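PDB 6EU4: tail spike protein from Acinetobacter phage vB_AbaP_AS12, which probably binds and depolymerises the capsular polysaccharide of its Acinetobacter baumannii host. Local coordinates for residues S251-I256 / A281-W286; C276-A281 / C299-V304; D104-I109 / Y125-P130. All blocks are in the same frame, centred on the assembly; numbering follows the deposited sequence. Where two conformers were deposited one is given.

Contact 1 of 3, residues S251-I256 / A281-W286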
loop_
_atom_site.group_PDB
_atom_site.type_symbol
_atom_site.label_atom_id
_atom_site.label_comp_id
_atom_site.label_asym_id
_atom_site.label_seq_id
_atom_site.Cartn_x
_atom_site.Cartn_y
_atom_site.Cartn_z
ATOM N N SER A 251 0.683 -29.642 5.114
ATOM C CA SER A 251 -0.468 -30.397 4.635
ATOM C C SER A 251 -1.794 -29.871 5.170
ATOM O O SER A 251 -2.814 -30.067 4.516
ATOM C CB SER A 251 -0.327 -31.885 4.978
ATOM O OG SER A 251 -0.395 -32.080 6.386
ATOM N N SER A 252 -1.822 -29.188 6.320
ATOM C CA SER A 252 -3.077 -28.692 6.885
ATOM C C SER A 252 -3.156 -27.166 6.910
ATOM O O SER A 252 -4.031 -26.582 6.255
ATOM C CB SER A 252 -3.275 -29.275 8.291
ATOM O OG SER A 252 -4.496 -28.818 8.853
ATOM N N ARG A 253 -2.277 -26.490 7.654
ATOM C CA ARG A 253 -2.292 -25.023 7.725
ATOM C C ARG A 253 -0.867 -24.497 7.597
ATOM O O ARG A 253 0.023 -24.936 8.329
ATOM C CB ARG A 253 -2.925 -24.517 9.030
ATOM C CG ARG A 253 -4.394 -24.895 9.202
ATOM C CD ARG A 253 -4.990 -24.303 10.477
ATOM N NE ARG A 253 -4.561 -25.045 11.649
ATOM C CZ ARG A 253 -4.648 -24.600 12.901
ATOM N NH1 ARG A 253 -5.162 -23.409 13.164
ATOM N NH2 ARG A 253 -4.219 -25.359 13.911
ATOM N N SER A 254 -0.646 -23.575 6.655
ATOM C CA SER A 254 0.701 -23.059 6.416
ATOM C C SER A 254 1.127 -22.085 7.510
ATOM O O SER A 254 2.126 -22.315 8.193
ATOM C CB SER A 254 0.790 -22.408 5.040
ATOM O OG SER A 254 0.594 -23.383 4.024
ATOM N N PHE A 255 0.370 -21.002 7.697
ATOM C CA PHE A 255 0.684 -19.961 8.674
ATOM C C PHE A 255 -0.478 -19.850 9.665
ATOM O O PHE A 255 -1.633 -19.699 9.250
ATOM C CB PHE A 255 0.867 -18.602 7.992
ATOM C CG PHE A 255 2.079 -18.489 7.103
ATOM C CD1 PHE A 255 3.299 -18.098 7.620
ATOM C CD2 PHE A 255 1.975 -18.707 5.738
ATOM C CE1 PHE A 255 4.410 -17.948 6.783
ATOM C CE2 PHE A 255 3.079 -18.572 4.909
ATOM C CZ PHE A 255 4.292 -18.190 5.424
ATOM N N ILE A 256 -0.180 -19.933 10.958
ATOM C CA ILE A 256 -1.176 -19.822 12.022
ATOM C C ILE A 256 -0.689 -18.763 12.998
ATOM O O ILE A 256 0.381 -18.924 13.599
ATOM C CB ILE A 256 -1.382 -21.152 12.779
ATOM C CG1 ILE A 256 -1.754 -22.296 11.830
ATOM C CG2 ILE A 256 -2.402 -20.974 13.894
ATOM C CD1 ILE A 256 -1.445 -23.646 12.473
ATOM N N ALA A 281 -1.334 -26.292 1.753
ATOM C CA ALA A 281 -2.260 -26.447 2.870
ATOM C C ALA A 281 -3.634 -26.954 2.436
ATOM O O ALA A 281 -4.253 -26.424 1.504
ATOM C CB ALA A 281 -2.405 -25.104 3.580
ATOM N N GLY A 282 -4.140 -27.946 3.167
ATOM C CA GLY A 282 -5.417 -28.546 2.847
ATOM C C GLY A 282 -6.603 -28.026 3.643
ATOM O O GLY A 282 -7.744 -28.372 3.311
ATOM N N LEU A 283 -6.360 -27.195 4.667
ATOM C CA LEU A 283 -7.415 -26.640 5.515
ATOM C C LEU A 283 -7.498 -25.123 5.417
ATOM O O LEU A 283 -8.548 -24.601 5.023
ATOM C CB LEU A 283 -7.196 -27.094 6.967
ATOM C CG LEU A 283 -8.174 -26.544 8.016
ATOM C CD1 LEU A 283 -9.571 -26.992 7.708
ATOM C CD2 LEU A 283 -7.790 -26.973 9.447
ATOM N N TYR A 284 -6.433 -24.395 5.782
ATOM C CA TYR A 284 -6.307 -22.964 5.554
ATOM C C TYR A 284 -4.893 -22.653 5.096
ATOM O O TYR A 284 -3.932 -23.199 5.632
ATOM C CB TYR A 284 -6.565 -22.129 6.817
ATOM C CG TYR A 284 -7.921 -22.295 7.411
ATOM C CD1 TYR A 284 -9.046 -21.809 6.753
ATOM C CD2 TYR A 284 -8.087 -22.899 8.653
ATOM C CE1 TYR A 284 -10.293 -21.947 7.296
ATOM C CE2 TYR A 284 -9.345 -23.053 9.199
ATOM C CZ TYR A 284 -10.438 -22.573 8.507
ATOM O OH TYR A 284 -11.694 -22.694 9.054
ATOM N N GLY A 285 -4.760 -21.716 4.165
ATOM C CA GLY A 285 -3.449 -21.183 3.853
ATOM C C GLY A 285 -2.915 -20.349 5.007
ATOM O O GLY A 285 -1.846 -20.621 5.565
ATOM N N TRP A 286 -3.681 -19.331 5.370
ATOM C CA TRP A 286 -3.384 -18.449 6.486
ATOM C C TRP A 286 -4.552 -18.494 7.448
ATOM O O TRP A 286 -5.703 -18.294 7.040
ATOM C CB TRP A 286 -3.194 -17.017 6.004
ATOM C CG TRP A 286 -2.086 -16.798 5.068
ATOM C CD1 TRP A 286 -2.045 -17.114 3.740
ATOM C CD2 TRP A 286 -0.831 -16.169 5.372
ATOM N NE1 TRP A 286 -0.842 -16.722 3.200
ATOM C CE2 TRP A 286 -0.082 -16.140 4.184
ATOM C CE3 TRP A 286 -0.277 -15.631 6.539
ATOM C CZ2 TRP A 286 1.206 -15.607 4.121
ATOM C CZ3 TRP A 286 1.002 -15.093 6.476
ATOM C CH2 TRP A 286 1.725 -15.086 5.268
#
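The carbonyl oxygen of S252 is gripped by two successive amides of the adjacent coil. L283 N lies 2.9 Å from S252 O and uses a lone pair in the carbonyl plane, whereas Y284 N, 3.3 Å from the same S252 O, is tilted out of that plane. One residue earlier, G282 N donates to S251 O at 2.8 Å, a bent bond that arrives from well above the carbonyl plane. Farther on, F255 N makes a straight bond of 3.1 Å to G285 O, while the amide of S254 makes two weak bonds across the contact, to Y284 O and G285 O. R253 pairs with Y284 and F255 with W286 as parallel bridges, and the corners at S254 and G285 fall between these pairs, so both chains bend in step. Such stacked turns belong to a parallel beta-helix, the fold of many phage tailspikes, in which like side chains pile up from coil to coil. Inside it, F255 and W286 form an offset stack, the F255 ring and the six-membered ring of W286 having centroids 4.0 Å apart and planes 10° from parallel. W286 CH2 sits over the centre of the phenyl face, and F255 CB touches W286 CE3 at 3.5 Å. W286 also meets F315, with planes inclined at about 35°, and F273 edge-to-face. S254 OG also turns inward, 3.5 Å from A281 CB, and is bonded to A248 O. On the partly exposed outer face R253 runs alongside Y284, its CD in the plane of the phenol ring at the edge, 3.9 Å from Y284 CD2. A bend at chi3 (-77°) turns the guanidinium so that I256 CD1 covers its centre, with D287 and E231 as salt-bridge partners.

Contact 2 of 3, residues C276-A281 / C299-V304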
loop_
_atom_site.group_PDB
_atom_site.type_symbol
_atom_site.label_atom_id
_atom_site.label_comp_id
_atom_site.label_asym_id
_atom_site.label_seq_id
_atom_site.Cartn_x
_atom_site.Cartn_y
_atom_site.Cartn_z
ATOM N N CYS A 276 6.479 -13.712 1.137
ATOM C CA CYS A 276 6.270 -14.988 1.794
ATOM C C CYS A 276 5.326 -15.841 0.962
ATOM O O CYS A 276 4.615 -15.351 0.078
ATOM C CB CYS A 276 5.721 -14.802 3.208
ATOM S SG CYS A 276 6.918 -13.913 4.295
ATOM N N TRP A 277 5.336 -17.137 1.243
ATOM C CA TRP A 277 4.678 -18.102 0.368
ATOM C C TRP A 277 4.050 -19.203 1.202
ATOM O O TRP A 277 4.767 -19.919 1.902
ATOM C CB TRP A 277 5.696 -18.686 -0.606
ATOM C CG TRP A 277 5.125 -19.392 -1.817
ATOM C CD1 TRP A 277 3.869 -19.289 -2.325
ATOM C CD2 TRP A 277 5.835 -20.283 -2.671
ATOM N NE1 TRP A 277 3.761 -20.057 -3.477
ATOM C CE2 TRP A 277 4.951 -20.685 -3.693
ATOM C CE3 TRP A 277 7.134 -20.778 -2.678
ATOM C CZ2 TRP A 277 5.326 -21.574 -4.693
ATOM C CZ3 TRP A 277 7.507 -21.663 -3.673
ATOM C CH2 TRP A 277 6.600 -22.054 -4.666
ATOM N N ALA A 278 2.730 -19.350 1.104
ATOM C CA ALA A 278 2.010 -20.472 1.704
ATOM C C ALA A 278 1.746 -21.499 0.610
ATOM O O ALA A 278 1.227 -21.141 -0.448
ATOM C CB ALA A 278 0.685 -20.013 2.318
ATOM N N THR A 279 2.138 -22.751 0.822
ATOM C CA THR A 279 1.833 -23.776 -0.168
ATOM C C THR A 279 1.270 -25.027 0.488
ATOM O O THR A 279 1.564 -25.346 1.644
ATOM C CB THR A 279 3.069 -24.177 -1.045
ATOM O OG1 THR A 279 4.016 -24.899 -0.268
ATOM C CG2 THR A 279 3.789 -22.941 -1.651
ATOM N N ASP A 280 0.461 -25.740 -0.292
ATOM C CA ASP A 280 0.059 -27.119 -0.101
ATOM C C ASP A 280 -1.019 -27.306 0.964
ATOM O O ASP A 280 -1.589 -28.401 1.054
ATOM C CB ASP A 280 1.266 -28.022 0.218
ATOM C CG ASP A 280 2.336 -27.939 -0.881
ATOM O OD1 ASP A 280 1.986 -28.218 -2.033
ATOM O OD2 ASP A 280 3.478 -27.526 -0.619
ATOM N N ALA A 281 -1.334 -26.292 1.753
ATOM C CA ALA A 281 -2.260 -26.447 2.870
ATOM C C ALA A 281 -3.634 -26.954 2.436
ATOM O O ALA A 281 -4.253 -26.424 1.504
ATOM C CB ALA A 281 -2.405 -25.104 3.580
ATOM N N CYS A 299 3.104 -11.363 -1.539
ATOM C CA CYS A 299 3.079 -12.733 -1.058
ATOM C C CYS A 299 2.266 -13.592 -2.014
ATOM O O CYS A 299 1.488 -13.091 -2.820
ATOM C CB CYS A 299 2.471 -12.820 0.329
ATOM S SG CYS A 299 3.439 -11.932 1.609
ATOM N N GLY A 300 2.468 -14.906 -1.914
ATOM C CA GLY A 300 1.793 -15.847 -2.778
ATOM C C GLY A 300 1.259 -17.031 -2.001
ATOM O O GLY A 300 1.607 -17.262 -0.837
ATOM N N ALA A 301 0.424 -17.806 -2.684
ATOM C CA ALA A 301 -0.144 -19.003 -2.087
ATOM C C ALA A 301 -0.492 -19.964 -3.205
ATOM O O ALA A 301 -1.280 -19.621 -4.094
ATOM C CB ALA A 301 -1.372 -18.655 -1.260
ATOM N N ASP A 302 0.135 -21.130 -3.211
ATOM C CA ASP A 302 -0.026 -22.076 -4.308
ATOM C C ASP A 302 -0.530 -23.404 -3.765
ATOM O O ASP A 302 -0.082 -23.875 -2.708
ATOM C CB ASP A 302 1.297 -22.336 -5.066
ATOM C CG ASP A 302 1.742 -21.177 -5.961
ATOM O OD1 ASP A 302 1.651 -20.020 -5.528
ATOM O OD2 ASP A 302 2.234 -21.455 -7.097
ATOM N N PHE A 303 -1.443 -24.019 -4.514
ATOM C CA PHE A 303 -1.854 -25.402 -4.268
ATOM C C PHE A 303 -2.516 -25.558 -2.901
ATOM O O PHE A 303 -2.271 -26.531 -2.178
ATOM C CB PHE A 303 -0.681 -26.372 -4.405
ATOM C CG PHE A 303 0.110 -26.183 -5.662
ATOM C CD1 PHE A 303 -0.488 -26.345 -6.897
ATOM C CD2 PHE A 303 1.445 -25.829 -5.604
ATOM C CE1 PHE A 303 0.240 -26.159 -8.069
ATOM C CE2 PHE A 303 2.171 -25.631 -6.776
ATOM C CZ PHE A 303 1.557 -25.792 -8.000
ATOM N N VAL A 304 -3.400 -24.630 -2.562
ATOM C CA VAL A 304 -4.179 -24.707 -1.335
ATOM C C VAL A 304 -5.491 -25.423 -1.642
ATOM O O VAL A 304 -6.219 -25.042 -2.573
ATOM C CB VAL A 304 -4.417 -23.298 -0.761
ATOM C CG1 VAL A 304 -5.422 -23.329 0.364
ATOM C CG2 VAL A 304 -3.080 -22.738 -0.276
#
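Strands 277-279 and 300-302 run parallel in exact register, their axes 4.7 Å apart and 13° from alignment, and are laced by G300 N to C276 O, A278 N to G300 O, D302 N to A278 O and D280 N to D302 O. They are successive rungs of one face of the beta-helix, and the side chains alternate between its interior and its outer surface. On the outside, W277 has CG anti to the backbone N (chi1 -163°), which carries the indole across to the neighbouring rung. There W277 NE1 donates a nearly straight 2.9 Å bond to D302 OD1. The acceptor lies in the indole plane, but the carboxylate stands perpendicular to the ring, so OD1 is approached from above its own plane. The pyrrole edge also meets the backbone, W277 CD1 lying 3.4 Å from G300 O, while T279 CG2 of the same strand covers one indole face. Towards the interior, A278 CB and A301 CB are 4.3 Å apart. At the start of the rungs C276 and C299 share a rotamer and lie one above the other, C276 SG and C299 SG being 4.8 Å apart, too far for a disulfide; C276 N donates a long 3.6 Å bond to C299 SG, and C327 continues the column. At the other end D280 and F303 both have positive phi, so the two rungs turn alike, and T279 OG1, bonded also to S249 OG, donates to D280 OD2 at 2.7 Å. M240 of the second subunit packs on W277. The indole is thus fixed in rotation by a buttress over its face and a carboxylate at its edge, and that N-H probably eases the negative charge of D302, which lies against E330.

Contact 3 of 3, residues D104-I109 / Y125-P130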
loop_
_atom_site.group_PDB
_atom_site.type_symbol
_atom_site.label_atom_id
_atom_site.label_comp_id
_atom_site.label_asym_id
_atom_site.label_seq_id
_atom_site.Cartn_x
_atom_site.Cartn_y
_atom_site.Cartn_z
ATOM N N ASP A 104 22.460 -38.230 15.121
ATOM C CA ASP A 104 21.538 -37.315 15.795
ATOM C C ASP A 104 22.329 -36.124 16.327
ATOM O O ASP A 104 23.070 -36.258 17.308
ATOM C CB ASP A 104 20.820 -38.044 16.931
ATOM C CG ASP A 104 19.728 -37.219 17.582
ATOM O OD1 ASP A 104 19.465 -36.067 17.155
ATOM O OD2 ASP A 104 19.128 -37.744 18.552
ATOM N N SER A 105 22.165 -34.968 15.685
ATOM C CA SER A 105 22.851 -33.737 16.051
ATOM C C SER A 105 22.054 -32.872 17.036
ATOM O O SER A 105 22.456 -31.732 17.303
ATOM C CB SER A 105 23.157 -32.913 14.793
ATOM O OG SER A 105 24.221 -33.493 14.056
ATOM N N ALA A 106 20.963 -33.396 17.602
ATOM C CA ALA A 106 20.076 -32.605 18.464
ATOM C C ALA A 106 20.814 -31.927 19.616
ATOM O O ALA A 106 20.601 -30.744 19.895
ATOM C CB ALA A 106 18.987 -33.512 19.038
ATOM N N ILE A 107 21.653 -32.669 20.320
ATOM C CA ILE A 107 22.283 -32.144 21.531
ATOM C C ILE A 107 23.293 -31.070 21.136
ATOM O O ILE A 107 23.255 -29.972 21.707
ATOM C CB ILE A 107 22.894 -33.282 22.361
ATOM C CG1 ILE A 107 21.749 -34.102 22.981
ATOM C CG2 ILE A 107 23.832 -32.744 23.447
ATOM C CD1 ILE A 107 22.184 -35.435 23.616
ATOM N N PRO A 108 24.195 -31.320 20.177
ATOM C CA PRO A 108 25.102 -30.239 19.746
ATOM C C PRO A 108 24.379 -29.004 19.250
ATOM O O PRO A 108 24.813 -27.882 19.555
ATOM C CB PRO A 108 25.918 -30.885 18.615
ATOM C CG PRO A 108 25.805 -32.310 18.807
ATOM C CD PRO A 108 24.544 -32.607 19.550
ATOM N N ILE A 109 23.319 -29.170 18.448
ATOM C CA ILE A 109 22.575 -28.004 17.965
ATOM C C ILE A 109 22.058 -27.212 19.149
ATOM O O ILE A 109 22.177 -25.982 19.206
ATOM C CB ILE A 109 21.411 -28.429 17.053
ATOM C CG1 ILE A 109 21.907 -28.961 15.702
ATOM C CG2 ILE A 109 20.428 -27.248 16.810
ATOM C CD1 ILE A 109 20.875 -29.810 15.017
ATOM N N TYR A 125 21.484 -30.871 9.243
ATOM C CA TYR A 125 21.673 -31.550 10.513
ATOM C C TYR A 125 20.389 -32.300 10.833
ATOM O O TYR A 125 19.296 -31.750 10.680
ATOM C CB TYR A 125 21.980 -30.558 11.617
ATOM C CG TYR A 125 23.090 -29.589 11.307
ATOM C CD1 TYR A 125 24.416 -29.894 11.589
ATOM C CD2 TYR A 125 22.807 -28.362 10.729
ATOM C CE1 TYR A 125 25.439 -28.982 11.312
ATOM C CE2 TYR A 125 23.814 -27.442 10.454
ATOM C CZ TYR A 125 25.112 -27.748 10.742
ATOM O OH TYR A 125 26.091 -26.828 10.447
ATOM N N HIS A 126 20.518 -33.553 11.268
ATOM C CA HIS A 126 19.364 -34.384 11.596
ATOM C C HIS A 126 19.141 -34.406 13.103
ATOM O O HIS A 126 20.093 -34.435 13.882
ATOM C CB HIS A 126 19.554 -35.806 11.062
ATOM C CG HIS A 126 19.504 -35.865 9.574
ATOM N ND1 HIS A 126 20.521 -35.370 8.782
ATOM C CD2 HIS A 126 18.546 -36.313 8.732
ATOM C CE1 HIS A 126 20.191 -35.530 7.512
ATOM N NE2 HIS A 126 18.999 -36.102 7.455
ATOM N N THR A 127 17.873 -34.359 13.507
ATOM C CA THR A 127 17.515 -34.222 14.912
ATOM C C THR A 127 16.400 -35.188 15.269
ATOM O O THR A 127 15.472 -35.396 14.487
ATOM C CB THR A 127 17.045 -32.810 15.217
ATOM O OG1 THR A 127 15.956 -32.488 14.333
ATOM C CG2 THR A 127 18.189 -31.831 15.041
ATOM N N SER A 128 16.479 -35.762 16.469
ATOM C CA SER A 128 15.438 -36.662 16.952
ATOM C C SER A 128 14.462 -35.983 17.906
ATOM O O SER A 128 13.444 -36.593 18.266
ATOM C CB SER A 128 16.056 -37.860 17.657
ATOM O OG SER A 128 16.561 -37.464 18.923
ATOM N N VAL A 129 14.759 -34.759 18.334
ATOM C CA VAL A 129 13.864 -33.974 19.179
ATOM C C VAL A 129 13.818 -32.559 18.619
ATOM O O VAL A 129 14.657 -32.176 17.786
ATOM C CB VAL A 129 14.329 -33.979 20.656
ATOM C CG1 VAL A 129 14.194 -35.387 21.261
ATOM C CG2 VAL A 129 15.755 -33.488 20.781
ATOM N N PRO A 130 12.844 -31.757 19.039
ATOM C CA PRO A 130 12.873 -30.341 18.662
ATOM C C PRO A 130 14.092 -29.667 19.272
ATOM O O PRO A 130 14.626 -30.107 20.297
ATOM C CB PRO A 130 11.569 -29.780 19.258
ATOM C CG PRO A 130 10.747 -30.999 19.635
ATOM C CD PRO A 130 11.745 -32.041 19.978
HETATM O O HOH W 1 23.133 -34.871 12.011
#
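D104 clasps S128 with both carboxylate oxygens at the exposed end of the contact, where polar bonds rather than packing join the chains. D104 OD2 accepts from S128 OG at 2.6 Å, on the syn side but tilted out of the carboxylate plane, and D104 OD1 takes two amides from opposite faces of that plane: S128 N at 3.1 Å, and A106 N, also 3.1 Å from D104 OD1. The second bond closes an Asx turn that leads into helix 106-113. With CG anti to the backbone N (chi1 -173°), the carboxylate can serve both chains at once. Next to it S105 N donates a 2.8 Å bond to H126 O. The buried side, by contrast, is apolar: I109 CD1 comes within 3.7 Å of Y125 CB. At its margin A106 CB meets V129 CG2 at 3.7 Å. Between S105 and the partly exposed H126 a water fills in for direct packing, bridging S105 OG (2.7 Å) and H126 N, and S105 OG is bonded to K97 N as well. Strand 124-127 is thereby held between two neighbours: strand 148-151 pairs with it through the backbones of Y125 and T127, and helix 106-113 lies against it, with I109 reaching F149 of that next strand, consistent with a helix that caps the beginning of the beta-helix.

Overall arrangement
Contacts 1 and 2 are neighbouring pieces of the same coils, sharing A281 and strand 284-304, with centres 9 Å apart. Their segments alternate along the chain: 276-281 runs straight into 281-286, so contact 2 covers a face and contact 1 the corner that follows it on that coil. They meet in the core, where S254 CB lies 3.6 Å from A278 CB and W286 NE1 3.7 Å from the same A278 CB. Contact 3 belongs to an earlier part of the beta-helix, its centre about 26 Å from that of contact 1 and about 28 Å from that of contact 2, and touches neither. Of the three, contact 2 alone is touched by another subunit.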